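Local coordinates for protein ribulose bisphosphate carboxylase (Pyrococcus horikoshii, PDB 2D69) that probably catalyses the carboxylation of ribulose 1,5-bisphosphate with carbon dioxide and water to two molecules of 3-phosphoglycerate, as part of archaeal AMP breakdown, at residues A[127-132]-A[302-307]. Sequence-based numbering, arbitrary orientation.
Sequences YEYLRH and ARMIGV
The carbonyl oxygen of A302 accepts two backbone N-H groups, from G306 N at 2.8 Å and V307 N at 2.9 Å, which arrive from opposite faces of the carbonyl plane and close the last turn of the helix that carries M304, the residue that touches L130 and Y129. G306, with phi at 128°, is the C' residue of a Schellman motif, so helix 295-305 stops just beyond the methionine. Between the two segments the contact is small, buried and apolar. The CB of M304 points toward 127-132, and anti chi1 and chi2 (both 180°) extend the chain to the sulfur. One methyl of L130 meets this chain: CD1 lies 3.7 Å from M304 CG and 4.0 Å from M304 SD. With CG anti to the backbone N (chi1 -174°), L130 brings CD1 up to the methionine although its CB does not point straight at 302-307. Y129 adds a looser touch, its CE2 lying 4.4 Å from M304 SD; the sulfur sits at the ring edge, near the ring plane. F133 packs against both Y129 and M304, while L130 also touches W337. Within 127-132, R131 NH1 binds E128 OE1 at 2.9 Å in a salt bridge, on the syn side of the carboxylate. R131 also hydrogen-bonds F93 O and L90 O of a second subunit, so this segment also takes part in the subunit interface. The arrangement is domain-interface packing in a Rubisco large chain: the segment following strand 115-124 of the N-terminal domain rests on the C-terminal end of helix 295-305, in the outer helical layer of the alpha/beta (TIM) barrel.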
ATOM      1  N   TYR A 127      19.823  21.678 -27.887  1.00 14.05           N
ATOM      2  CA  TYR A 127      19.292  22.100 -26.568  1.00 13.59           C
ATOM      3  C   TYR A 127      18.011  21.323 -26.227  1.00 13.47           C
ATOM      4  O   TYR A 127      17.820  20.901 -25.094  1.00 13.08           O
ATOM      5  CB  TYR A 127      19.061  23.617 -26.529  1.00 13.13           C
ATOM      6  CG  TYR A 127      18.703  24.105 -25.129  1.00 11.91           C
ATOM      7  CD1 TYR A 127      19.689  24.401 -24.189  1.00 13.03           C
ATOM      8  CD2 TYR A 127      17.397  24.225 -24.739  1.00 11.74           C
ATOM      9  CE1 TYR A 127      19.351  24.813 -22.920  1.00 14.62           C
ATOM     10  CE2 TYR A 127      17.062  24.586 -23.445  1.00 14.00           C
ATOM     11  CZ  TYR A 127      18.044  24.907 -22.560  1.00 15.99           C
ATOM     12  OH  TYR A 127      17.677  25.317 -21.307  1.00 18.82           O
ATOM     13  N   GLU A 128      17.154  21.096 -27.215  1.00 13.11           N
ATOM     14  CA  GLU A 128      15.865  20.515 -26.980  1.00 14.59           C
ATOM     15  C   GLU A 128      15.970  19.012 -26.746  1.00 14.51           C
ATOM     16  O   GLU A 128      15.028  18.434 -26.239  1.00 13.83           O
ATOM     17  CB  GLU A 128      14.855  20.839 -28.108  1.00 14.76           C
ATOM     18  CG  GLU A 128      14.310  22.279 -28.081  1.00 16.55           C
ATOM     19  CD  GLU A 128      13.542  22.638 -26.802  1.00 16.92           C
ATOM     20  OE1 GLU A 128      13.893  23.690 -26.204  1.00 14.77           O
ATOM     21  OE2 GLU A 128      12.582  21.909 -26.422  1.00 15.05           O
ATOM     22  N   TYR A 129      17.097  18.399 -27.123  1.00 14.77           N
ATOM     23  CA  TYR A 129      17.408  17.022 -26.683  1.00 14.61           C
ATOM     24  C   TYR A 129      17.993  17.021 -25.252  1.00 14.06           C
ATOM     25  O   TYR A 129      17.561  16.277 -24.361  1.00 13.42           O
ATOM     26  CB  TYR A 129      18.384  16.346 -27.672  1.00 14.78           C
ATOM     27  CG  TYR A 129      18.404  14.861 -27.471  1.00 16.15           C
ATOM     28  CD1 TYR A 129      17.492  14.035 -28.109  1.00 15.17           C
ATOM     29  CD2 TYR A 129      19.281  14.292 -26.564  1.00 17.53           C
ATOM     30  CE1 TYR A 129      17.473  12.677 -27.836  1.00 19.44           C
ATOM     31  CE2 TYR A 129      19.292  12.934 -26.305  1.00 17.71           C
ATOM     32  CZ  TYR A 129      18.405  12.128 -26.914  1.00 17.28           C
ATOM     33  OH  TYR A 129      18.435  10.793 -26.564  1.00 17.39           O
ATOM     34  N   LEU A 130      18.960  17.883 -25.049  1.00 12.67           N
ATOM     35  CA  LEU A 130      19.797  17.872 -23.858  1.00 12.85           C
ATOM     36  C   LEU A 130      19.000  18.293 -22.646  1.00 12.13           C
ATOM     37  O   LEU A 130      19.290  17.851 -21.507  1.00 11.99           O
ATOM     38  CB  LEU A 130      20.963  18.862 -24.070  1.00 13.17           C
ATOM     39  CG  LEU A 130      22.049  18.896 -22.986  1.00 14.60           C
ATOM     40  CD1 LEU A 130      22.597  17.533 -22.763  1.00 13.39           C
ATOM     41  CD2 LEU A 130      23.196  19.873 -23.368  1.00 19.95           C
ATOM     42  N   ARG A 131      17.989  19.132 -22.863  1.00 10.93           N
ATOM     43  CA  ARG A 131      17.224  19.683 -21.734  1.00 12.62           C
ATOM     44  C   ARG A 131      16.403  18.591 -20.993  1.00 13.52           C
ATOM     45  O   ARG A 131      15.960  18.796 -19.872  1.00 12.46           O
ATOM     46  CB  ARG A 131      16.315  20.833 -22.184  1.00 12.52           C
ATOM     47  CG  ARG A 131      15.089  20.381 -23.040  1.00 12.72           C
ATOM     48  CD  ARG A 131      14.213  21.521 -23.518  1.00 12.20           C
ATOM     49  NE  ARG A 131      13.516  22.113 -22.399  1.00 12.93           N
ATOM     50  CZ  ARG A 131      13.046  23.358 -22.359  1.00 15.08           C
ATOM     51  NH1 ARG A 131      13.182  24.161 -23.403  1.00 17.01           N
ATOM     52  NH2 ARG A 131      12.414  23.786 -21.268  1.00 10.63           N
ATOM     53  N   HIS A 132      16.219  17.427 -21.620  1.00 14.03           N
ATOM     54  CA  HIS A 132      15.545  16.298 -20.976  1.00 15.12           C
ATOM     55  C   HIS A 132      16.509  15.347 -20.247  1.00 15.30           C
ATOM     56  O   HIS A 132      16.134  14.200 -19.954  1.00 15.84           O
ATOM     57  CB  HIS A 132      14.706  15.559 -22.026  1.00 14.89           C
ATOM     58  CG  HIS A 132      13.797  16.488 -22.768  1.00 14.33           C
ATOM     59  ND1 HIS A 132      12.906  17.327 -22.124  1.00 15.43           N
ATOM     60  CD2 HIS A 132      13.669  16.743 -24.089  1.00 14.66           C
ATOM     61  CE1 HIS A 132      12.257  18.041 -23.024  1.00 14.48           C
ATOM     62  NE2 HIS A 132      12.702  17.712 -24.223  1.00 11.18           N
ATOM     63  N   ALA A 302      27.528   9.430 -20.346  1.00 14.47           N
ATOM     64  CA  ALA A 302      27.479   9.170 -18.932  1.00 13.26           C
ATOM     65  C   ALA A 302      27.302  10.497 -18.172  1.00 14.20           C
ATOM     66  O   ALA A 302      26.626  10.519 -17.125  1.00 13.33           O
ATOM     67  CB  ALA A 302      28.770   8.418 -18.467  1.00 13.16           C
ATOM     68  N   ARG A 303      27.935  11.581 -18.660  1.00 12.51           N
ATOM     69  CA  ARG A 303      27.776  12.903 -18.042  1.00 12.31           C
ATOM     70  C   ARG A 303      26.333  13.427 -18.196  1.00 12.90           C
ATOM     71  O   ARG A 303      25.769  14.035 -17.284  1.00 13.27           O
ATOM     72  CB  ARG A 303      28.769  13.881 -18.657  1.00 12.89           C
ATOM     73  CG  ARG A 303      28.632  15.286 -18.111  1.00 10.31           C
ATOM     74  CD  ARG A 303      29.767  16.220 -18.439  1.00 12.85           C
ATOM     75  NE  ARG A 303      29.483  17.516 -17.871  1.00 10.30           N
ATOM     76  CZ  ARG A 303      29.950  18.677 -18.308  1.00 13.18           C
ATOM     77  NH1 ARG A 303      30.779  18.720 -19.356  1.00 11.76           N
ATOM     78  NH2 ARG A 303      29.607  19.809 -17.685  1.00 13.87           N
ATOM     79  N   MET A 304      25.731  13.178 -19.363  1.00 12.91           N
ATOM     80  CA  MET A 304      24.427  13.713 -19.666  1.00 14.33           C
ATOM     81  C   MET A 304      23.374  13.058 -18.765  1.00 14.43           C
ATOM     82  O   MET A 304      22.599  13.776 -18.081  1.00 13.69           O
ATOM     83  CB  MET A 304      24.173  13.508 -21.186  1.00 14.69           C
ATOM     84  CG  MET A 304      22.845  13.984 -21.766  1.00 19.56           C
ATOM     85  SD  MET A 304      22.682  13.670 -23.644  1.00 24.29           S
ATOM     86  CE  MET A 304      24.204  13.322 -23.927  1.00  9.92           C
ATOM     87  N   ILE A 305      23.404  11.728 -18.682  1.00 14.43           N
ATOM     88  CA  ILE A 305      22.588  11.018 -17.724  1.00 14.62           C
ATOM     89  C   ILE A 305      22.920  11.538 -16.347  1.00 14.40           C
ATOM     90  O   ILE A 305      22.059  11.994 -15.575  1.00 14.63           O
ATOM     91  CB  ILE A 305      22.802   9.472 -17.827  1.00 15.16           C
ATOM     92  CG1 ILE A 305      22.250   8.978 -19.151  1.00 14.36           C
ATOM     93  CG2 ILE A 305      22.035   8.784 -16.691  1.00 17.06           C
ATOM     94  CD1 ILE A 305      22.782   7.632 -19.589  1.00 16.56           C
ATOM     95  N   GLY A 306      24.207  11.520 -16.026  1.00 13.46           N
ATOM     96  CA  GLY A 306      24.627  12.129 -14.789  1.00 13.25           C
ATOM     97  C   GLY A 306      25.471  11.351 -13.822  1.00 13.02           C
ATOM     98  O   GLY A 306      25.140  11.329 -12.645  1.00 14.87           O
ATOM     99  N   VAL A 307      26.584  10.763 -14.273  1.00 13.60           N
ATOM    100  CA  VAL A 307      27.590  10.231 -13.337  1.00 12.50           C
ATOM    101  C   VAL A 307      28.322  11.415 -12.795  1.00 12.03           C
ATOM    102  O   VAL A 307      28.431  12.414 -13.485  1.00 11.95           O
ATOM    103  CB  VAL A 307      28.559   9.186 -14.024  1.00 12.95           C
ATOM    104  CG1 VAL A 307      27.771   8.068 -14.630  1.00 13.78           C
ATOM    105  CG2 VAL A 307      29.466   9.836 -14.964  1.00 14.97           C
TER